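Local coordinates for octopine dehydrogenase (Pecten maximus, PDB 3C7A), which catalyses the NADH-dependent reductive condensation of L-arginine with pyruvate to D-octopine, the reverse of octopine dehydrogenation, at residues V85-V90 against V113-Q118; M139-L144 against S164-S169. All blocks are in the same frame, centred on the assembly; numbering follows the deposited sequence.

In the fold
From the N terminus, strand 3-8 and the NADH-binding turn at Gly-10 to Gly-13 come first, and strand 85-88 then runs beside strand 3-8. Interaction 1 closes the crossover through helix 95-102, laying strand 111-114 alongside 85-88. Interaction 2 opens only after that loop is closed: strand 137-141 is paired with the later strand 156-171 across a span that contains no helix. The two loops therefore follow in series, neither nested nor crossed. They meet in one sheet, where Gly-114 N probably bonds to Met-139 O and Leu-115 packs on Phe-141, and together they tie the nucleotide-binding strands to the segment bearing Thr-143 and Leu-144.

Interaction 1 (V85-V90 against V113-Q118); sequences VVILTV and VGLPSQ
Val-113 gives up the most surface here, gripped through its backbone by two residues of 85-90. Its N donates to Val-86 O at 2.9 Å, and its O accepts from Leu-88 N in a nearly straight bond (174° at the hydrogen), so Ile-87 sits beside it in a parallel bridge. The isopropyl group of Val-113 and the side chain of Ile-87 lie side by side, pointing the same way, with Ile-87 CG1 4.1 Å from Val-113 CB. Further back, Val-85 CG1 meets Val-113 CG2, the methyl that lies beside the backbone N because CG1 takes the place anti to it (chi1 -171°). These strands are the two arms of a right-handed beta-alpha-beta crossover through helix 95-102, part of the Rossmann-type nucleotide-binding sheet; on the face bearing Ile-87, helix 12-21 packs through Leu-17. Leu-115, next in buried area, follows the last bridge, Leu-88 with Gly-114. Leu-115 N donates to Leu-88 O at 3.1 Å, and Leu-115 CB lies 4.2 Å from Ile-87 CG2, the two side chains again side by side. Beyond the strand end the chains are held more loosely: a chi1 of 178° swings Thr-89 OG1 to the carbonyl side, from where it gives Leu-115 O a weak hydrogen bond of 3.3 Å. Thr-89 also touches Ala-14 of helix 12-21, the helix that begins within the NADH-binding Gly-10 to Gly-13 turn. Leu-88 points to the other face, where it meets His-95 and its CD1 stands 3.9 Å from Val-113 O. A water spans the strand ends, accepting from Val-90 N at 3.0 Å and lying within donating distance of Leu-88 O and Pro-116 O. Pro-116, entered through a cis peptide bond, touches the bound NAD.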
loop_
_atom_site.group_PDB
_atom_site.type_symbol
_atom_site.label_atom_id
_atom_site.label_comp_id
_atom_site.label_asym_id
_atom_site.label_seq_id
_atom_site.Cartn_x
_atom_site.Cartn_y
_atom_site.Cartn_z
ATOM N N VAL A 85 -16.021 -10.840 6.919
ATOM C CA VAL A 85 -14.744 -10.219 6.526
ATOM C C VAL A 85 -14.905 -9.445 5.203
ATOM O O VAL A 85 -15.552 -9.934 4.274
ATOM C CB VAL A 85 -13.602 -11.276 6.356
ATOM C CG1 VAL A 85 -12.240 -10.600 6.220
ATOM C CG2 VAL A 85 -13.570 -12.273 7.514
ATOM N N VAL A 86 -14.319 -8.244 5.132
ATOM C CA VAL A 86 -14.323 -7.414 3.910
ATOM C C VAL A 86 -12.890 -6.979 3.545
ATOM O O VAL A 86 -12.228 -6.291 4.329
ATOM C CB VAL A 86 -15.238 -6.157 4.057
ATOM C CG1 VAL A 86 -15.305 -5.373 2.745
ATOM C CG2 VAL A 86 -16.648 -6.544 4.507
ATOM N N ILE A 87 -12.427 -7.375 2.355
ATOM C CA ILE A 87 -11.027 -7.167 1.934
ATOM C C ILE A 87 -10.895 -6.327 0.650
ATOM O O ILE A 87 -11.465 -6.673 -0.386
ATOM C CB ILE A 87 -10.275 -8.523 1.743
ATOM C CG1 ILE A 87 -10.405 -9.408 2.992
ATOM C CG2 ILE A 87 -8.797 -8.288 1.393
ATOM C CD1 ILE A 87 -10.069 -10.881 2.763
ATOM N N LEU A 88 -10.120 -5.243 0.730
ATOM C CA LEU A 88 -9.900 -4.328 -0.404
ATOM C C LEU A 88 -8.533 -4.535 -1.075
ATOM O O LEU A 88 -7.489 -4.346 -0.440
ATOM C CB LEU A 88 -10.040 -2.863 0.045
ATOM C CG LEU A 88 -11.406 -2.257 0.402
ATOM C CD1 LEU A 88 -11.940 -2.771 1.739
ATOM C CD2 LEU A 88 -11.308 -0.739 0.431
ATOM N N THR A 89 -8.549 -4.911 -2.355
ATOM C CA THR A 89 -7.315 -5.149 -3.126
ATOM C C THR A 89 -7.306 -4.427 -4.493
ATOM O O THR A 89 -7.584 -5.025 -5.539
ATOM C CB THR A 89 -6.980 -6.679 -3.241
ATOM O OG1 THR A 89 -5.801 -6.873 -4.035
ATOM C CG2 THR A 89 -8.146 -7.479 -3.842
ATOM N N VAL A 90 -6.975 -3.133 -4.452
ATOM C CA VAL A 90 -7.019 -2.222 -5.612
ATOM C C VAL A 90 -6.010 -1.070 -5.446
ATOM O O VAL A 90 -5.476 -0.879 -4.350
ATOM C CB VAL A 90 -8.438 -1.591 -5.808
ATOM C CG1 VAL A 90 -9.366 -2.526 -6.563
ATOM C CG2 VAL A 90 -9.049 -1.153 -4.469
ATOM N N VAL A 113 -10.172 -5.135 6.072
ATOM C CA VAL A 113 -8.753 -5.395 5.751
ATOM C C VAL A 113 -8.254 -4.657 4.492
ATOM O O VAL A 113 -8.936 -4.641 3.462
ATOM C CB VAL A 113 -8.486 -6.928 5.564
ATOM C CG1 VAL A 113 -6.988 -7.222 5.444
ATOM C CG2 VAL A 113 -9.095 -7.747 6.703
ATOM N N GLY A 114 -7.060 -4.066 4.578
ATOM C CA GLY A 114 -6.399 -3.439 3.422
ATOM C C GLY A 114 -5.204 -4.238 2.918
ATOM O O GLY A 114 -4.223 -4.423 3.646
ATOM N N LEU A 115 -5.280 -4.703 1.668
ATOM C CA LEU A 115 -4.268 -5.607 1.102
ATOM C C LEU A 115 -3.792 -5.190 -0.308
ATOM O O LEU A 115 -4.268 -5.736 -1.309
ATOM C CB LEU A 115 -4.806 -7.052 1.092
ATOM C CG LEU A 115 -3.889 -8.248 0.780
ATOM C CD1 LEU A 115 -3.068 -8.668 1.995
ATOM C CD2 LEU A 115 -4.697 -9.427 0.251
ATOM N N PRO A 116 -2.852 -4.223 -0.395
ATOM C CA PRO A 116 -2.238 -3.436 0.679
ATOM C C PRO A 116 -2.975 -2.121 0.982
ATOM O O PRO A 116 -3.729 -1.618 0.141
ATOM C CB PRO A 116 -0.839 -3.146 0.128
ATOM C CG PRO A 116 -1.024 -3.097 -1.368
ATOM C CD PRO A 116 -2.287 -3.863 -1.712
ATOM N N SER A 117 -2.753 -1.579 2.175
ATOM C CA SER A 117 -3.467 -0.389 2.621
ATOM C C SER A 117 -2.890 0.871 1.987
ATOM O O SER A 117 -3.621 1.683 1.420
ATOM C CB SER A 117 -3.422 -0.278 4.147
ATOM O OG SER A 117 -4.314 -1.198 4.752
ATOM N N GLN A 118 -1.592 0.998 1.947
ATOM C CA GLN A 118 -0.897 2.273 1.797
ATOM C C GLN A 118 -1.188 3.298 2.980
ATOM O O GLN A 118 -1.682 2.948 3.963
ATOM C CB GLN A 118 -1.075 2.914 0.357
ATOM C CG GLN A 118 -0.406 2.126 -0.813
ATOM C CD GLN A 118 -0.574 2.746 -2.193
ATOM O OE1 GLN A 118 -1.606 2.654 -2.791
ATOM N NE2 GLN A 118 0.467 3.376 -2.687
HETATM O O HOH W 1 -5.816 -2.394 -1.771
#

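Interaction 2 (M139-L144 against S164-S169); sequences MSFETL and SVLAAS. With NAD (nicotinamide-adenine-dinucleotide), chain B; EDO (1,2-ethanediol), chain C.
Phe-141 and Ala-168 face each other as an antiparallel, non-hydrogen-bonded pair where the long strand 156-171 adds on to strand 137-141, the last of the parallel nucleotide-binding strands, and so continues the sheet. The methyl of Ala-168 sits over the centre of the Phe-141 ring, CB 3.7 Å from the centroid and only 8° off the ring normal, a CH-pi contact. CG of Phe-141 stands beside the backbone N, and the second torsion turns the ring face to that methyl. CD2 also meets Leu-166 CD2, and Phe-194 packs edge-to-face with the ring. Replacing Phe-141 by an alanine removes the ring, which would probably leave the Ala-168 methyl without its aromatic partner and open a gap beside Leu-166 CD2. One bridge further back, Ser-140 and Ser-169 exchange backbone hydrogen bonds, Ser-140 N to Ser-169 O at 3.2 Å and Ser-169 N to Ser-140 O at 3.1 Å. Ser-140 OG is held instead by Ser-117 and Glu-122. Past the strand end, Thr-143, which binds pyruvate, rests its CG2 on Leu-166 CD1. Glu-142 crosses the same leucine and can be followed outward. Its CB lies 4.1 Å from Ala-167 O, and CG, between the backbone N and carbonyl carbon (chi1 65°), packs on Leu-166 CD1 at 3.7 Å. The chain then runs extended to CD, about equally far from Ala-167 N and the diol O2, and to the carboxylate, whose two oxygens have different partners. Glu-142 OE1 accepts from O2 of an ethanediol, probably from the crystallisation liquor, which also hydrogen-bonds to Met-206 O. Glu-142 OE2 is met on its anti side by Ala-167 N at 3.1 Å, 22° out of the carboxylate plane.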
loop_
_atom_site.group_PDB
_atom_site.type_symbol
_atom_site.label_atom_id
_atom_site.label_comp_id
_atom_site.label_asym_id
_atom_site.label_seq_id
_atom_site.Cartn_x
_atom_site.Cartn_y
_atom_site.Cartn_z
ATOM N N MET A 139 -7.453 -3.657 9.939
ATOM C CA MET A 139 -6.222 -4.457 9.733
ATOM C C MET A 139 -5.452 -4.022 8.465
ATOM O O MET A 139 -6.045 -3.939 7.388
ATOM C CB MET A 139 -6.596 -5.951 9.645
ATOM C CG MET A 139 -5.444 -6.957 9.786
ATOM S SD MET A 139 -5.990 -8.686 9.660
ATOM C CE MET A 139 -4.487 -9.567 10.077
ATOM N N SER A 140 -4.143 -3.765 8.591
ATOM C CA SER A 140 -3.323 -3.216 7.481
ATOM C C SER A 140 -2.021 -3.983 7.149
ATOM O O SER A 140 -1.118 -4.072 7.987
ATOM C CB SER A 140 -2.978 -1.744 7.754
ATOM O OG SER A 140 -4.137 -0.928 7.806
ATOM N N PHE A 141 -1.922 -4.492 5.915
ATOM C CA PHE A 141 -0.750 -5.263 5.437
ATOM C C PHE A 141 0.314 -4.408 4.722
ATOM O O PHE A 141 -0.008 -3.370 4.136
ATOM C CB PHE A 141 -1.200 -6.406 4.511
ATOM C CG PHE A 141 -1.736 -7.616 5.239
ATOM C CD1 PHE A 141 -3.079 -7.690 5.603
ATOM C CD2 PHE A 141 -0.900 -8.686 5.546
ATOM C CE1 PHE A 141 -3.581 -8.810 6.274
ATOM C CE2 PHE A 141 -1.389 -9.812 6.216
ATOM C CZ PHE A 141 -2.734 -9.873 6.580
ATOM N N GLU A 142 1.571 -4.866 4.749
ATOM C CA GLU A 142 2.715 -4.085 4.226
ATOM C C GLU A 142 2.845 -4.012 2.690
ATOM O O GLU A 142 3.260 -2.978 2.154
ATOM C CB GLU A 142 4.050 -4.505 4.885
ATOM C CG GLU A 142 4.528 -5.936 4.596
ATOM C CD GLU A 142 5.865 -6.279 5.260
ATOM O OE1 GLU A 142 6.814 -5.466 5.186
ATOM O OE2 GLU A 142 5.974 -7.377 5.847
ATOM N N THR A 143 2.503 -5.105 2.003
ATOM C CA THR A 143 2.513 -5.178 0.526
ATOM C C THR A 143 1.663 -6.367 0.029
ATOM O O THR A 143 1.061 -7.075 0.839
ATOM C CB THR A 143 3.969 -5.212 -0.057
ATOM O OG1 THR A 143 3.937 -5.000 -1.475
ATOM C CG2 THR A 143 4.674 -6.536 0.253
ATOM N N LEU A 144 1.601 -6.571 -1.290
ATOM C CA LEU A 144 0.856 -7.701 -1.873
ATOM C C LEU A 144 1.613 -9.030 -1.693
ATOM O O LEU A 144 2.829 -9.074 -1.888
ATOM C CB LEU A 144 0.549 -7.443 -3.360
ATOM C CG LEU A 144 -0.491 -8.325 -4.071
ATOM C CD1 LEU A 144 -1.925 -7.977 -3.652
ATOM C CD2 LEU A 144 -0.351 -8.233 -5.583
ATOM N N SER A 164 7.923 -15.370 1.525
ATOM C CA SER A 164 8.063 -16.360 2.601
ATOM C C SER A 164 7.458 -15.909 3.941
ATOM O O SER A 164 6.904 -16.732 4.676
ATOM C CB SER A 164 9.526 -16.796 2.771
ATOM O OG SER A 164 10.359 -15.714 3.150
ATOM N N VAL A 165 7.575 -14.615 4.248
ATOM C CA VAL A 165 6.975 -14.011 5.457
ATOM C C VAL A 165 6.300 -12.659 5.147
ATOM O O VAL A 165 6.634 -12.022 4.144
ATOM C CB VAL A 165 8.014 -13.824 6.611
ATOM C CG1 VAL A 165 8.432 -15.170 7.206
ATOM C CG2 VAL A 165 9.235 -13.025 6.145
ATOM N N LEU A 166 5.367 -12.233 6.008
ATOM C CA LEU A 166 4.640 -10.952 5.847
ATOM C C LEU A 166 3.993 -10.466 7.161
ATOM O O LEU A 166 3.545 -11.281 7.969
ATOM C CB LEU A 166 3.573 -11.072 4.747
ATOM C CG LEU A 166 3.132 -9.814 3.986
ATOM C CD1 LEU A 166 4.236 -9.303 3.064
ATOM C CD2 LEU A 166 1.867 -10.095 3.184
ATOM N N ALA A 167 3.930 -9.145 7.356
ATOM C CA ALA A 167 3.437 -8.548 8.614
ATOM C C ALA A 167 2.241 -7.590 8.461
ATOM O O ALA A 167 2.051 -6.986 7.401
ATOM C CB ALA A 167 4.583 -7.849 9.351
ATOM N N ALA A 168 1.457 -7.452 9.537
ATOM C CA ALA A 168 0.270 -6.575 9.572
ATOM C C ALA A 168 -0.022 -5.977 10.961
ATOM O O ALA A 168 0.257 -6.606 11.983
ATOM C CB ALA A 168 -0.957 -7.324 9.059
ATOM N N SER A 169 -0.596 -4.770 10.984
ATOM C CA SER A 169 -1.019 -4.105 12.231
ATOM C C SER A 169 -2.535 -4.212 12.474
ATOM O O SER A 169 -3.289 -4.559 11.559
ATOM C CB SER A 169 -0.575 -2.634 12.242
ATOM O OG SER A 169 -1.248 -1.874 11.251
HETATM P PA NAD B . -4.478 -3.541 -11.090
HETATM O O1A NAD B . -3.838 -2.482 -11.901
HETATM O O2A NAD B . -4.428 -4.844 -11.792
HETATM O O5B NAD B . -6.004 -3.130 -10.751
HETATM C C5B NAD B . -6.920 -2.750 -11.761
HETATM C C4B NAD B . -8.335 -2.685 -11.186
HETATM O O4B NAD B . -8.529 -1.474 -10.474
HETATM C C3B NAD B . -9.416 -2.718 -12.259
HETATM O O3B NAD B . -9.870 -4.025 -12.524
HETATM C C2B NAD B . -10.519 -1.845 -11.691
HETATM O O2B NAD B . -11.455 -2.605 -10.958
HETATM C C1B NAD B . -9.791 -0.891 -10.757
HETATM N N9A NAD B . -9.637 0.404 -11.454
HETATM C C8A NAD B . -8.597 0.763 -12.277
HETATM N N7A NAD B . -8.817 2.014 -12.738
HETATM C C5A NAD B . -9.983 2.464 -12.224
HETATM C C6A NAD B . -10.663 3.670 -12.373
HETATM N N6A NAD B . -10.293 4.513 -13.335
HETATM N N1A NAD B . -11.866 3.859 -11.711
HETATM C C2A NAD B . -12.382 2.855 -10.910
HETATM N N3A NAD B . -11.698 1.659 -10.771
HETATM C C4A NAD B . -10.514 1.463 -11.415
HETATM O O3 NAD B . -3.749 -3.604 -9.645
HETATM P PN NAD B . -3.088 -4.954 -9.049
HETATM O O1N NAD B . -2.059 -5.427 -10.002
HETATM O O2N NAD B . -4.170 -5.874 -8.628
HETATM O O5D NAD B . -2.301 -4.455 -7.731
HETATM C C5D NAD B . -2.931 -3.797 -6.651
HETATM C C4D NAD B . -1.886 -3.061 -5.807
HETATM O O4D NAD B . -0.854 -3.944 -5.385
HETATM C C3D NAD B . -1.224 -1.933 -6.588
HETATM O O3D NAD B . -1.187 -0.774 -5.786
HETATM C C2D NAD B . 0.178 -2.442 -6.876
HETATM O O2D NAD B . 1.123 -1.397 -6.870
HETATM C C1D NAD B . 0.425 -3.449 -5.756
HETATM N N1N NAD B . 1.353 -4.543 -6.133
HETATM C C2N NAD B . 1.143 -5.316 -7.252
HETATM C C3N NAD B . 2.031 -6.345 -7.584
HETATM C C7N NAD B . 1.668 -7.339 -8.658
HETATM O O7N NAD B . 2.560 -8.258 -9.028
HETATM N N7N NAD B . 0.393 -7.288 -9.261
HETATM C C4N NAD B . 3.138 -6.582 -6.764
HETATM C C5N NAD B . 3.344 -5.798 -5.629
HETATM C C6N NAD B . 2.438 -4.782 -5.326
HETATM C C1 EDO C . 9.919 -1.927 3.542
HETATM O O1 EDO C . 9.356 -0.686 3.096
HETATM C C2 EDO C . 8.964 -2.611 4.514
HETATM O O2 EDO C . 7.835 -3.129 3.797
#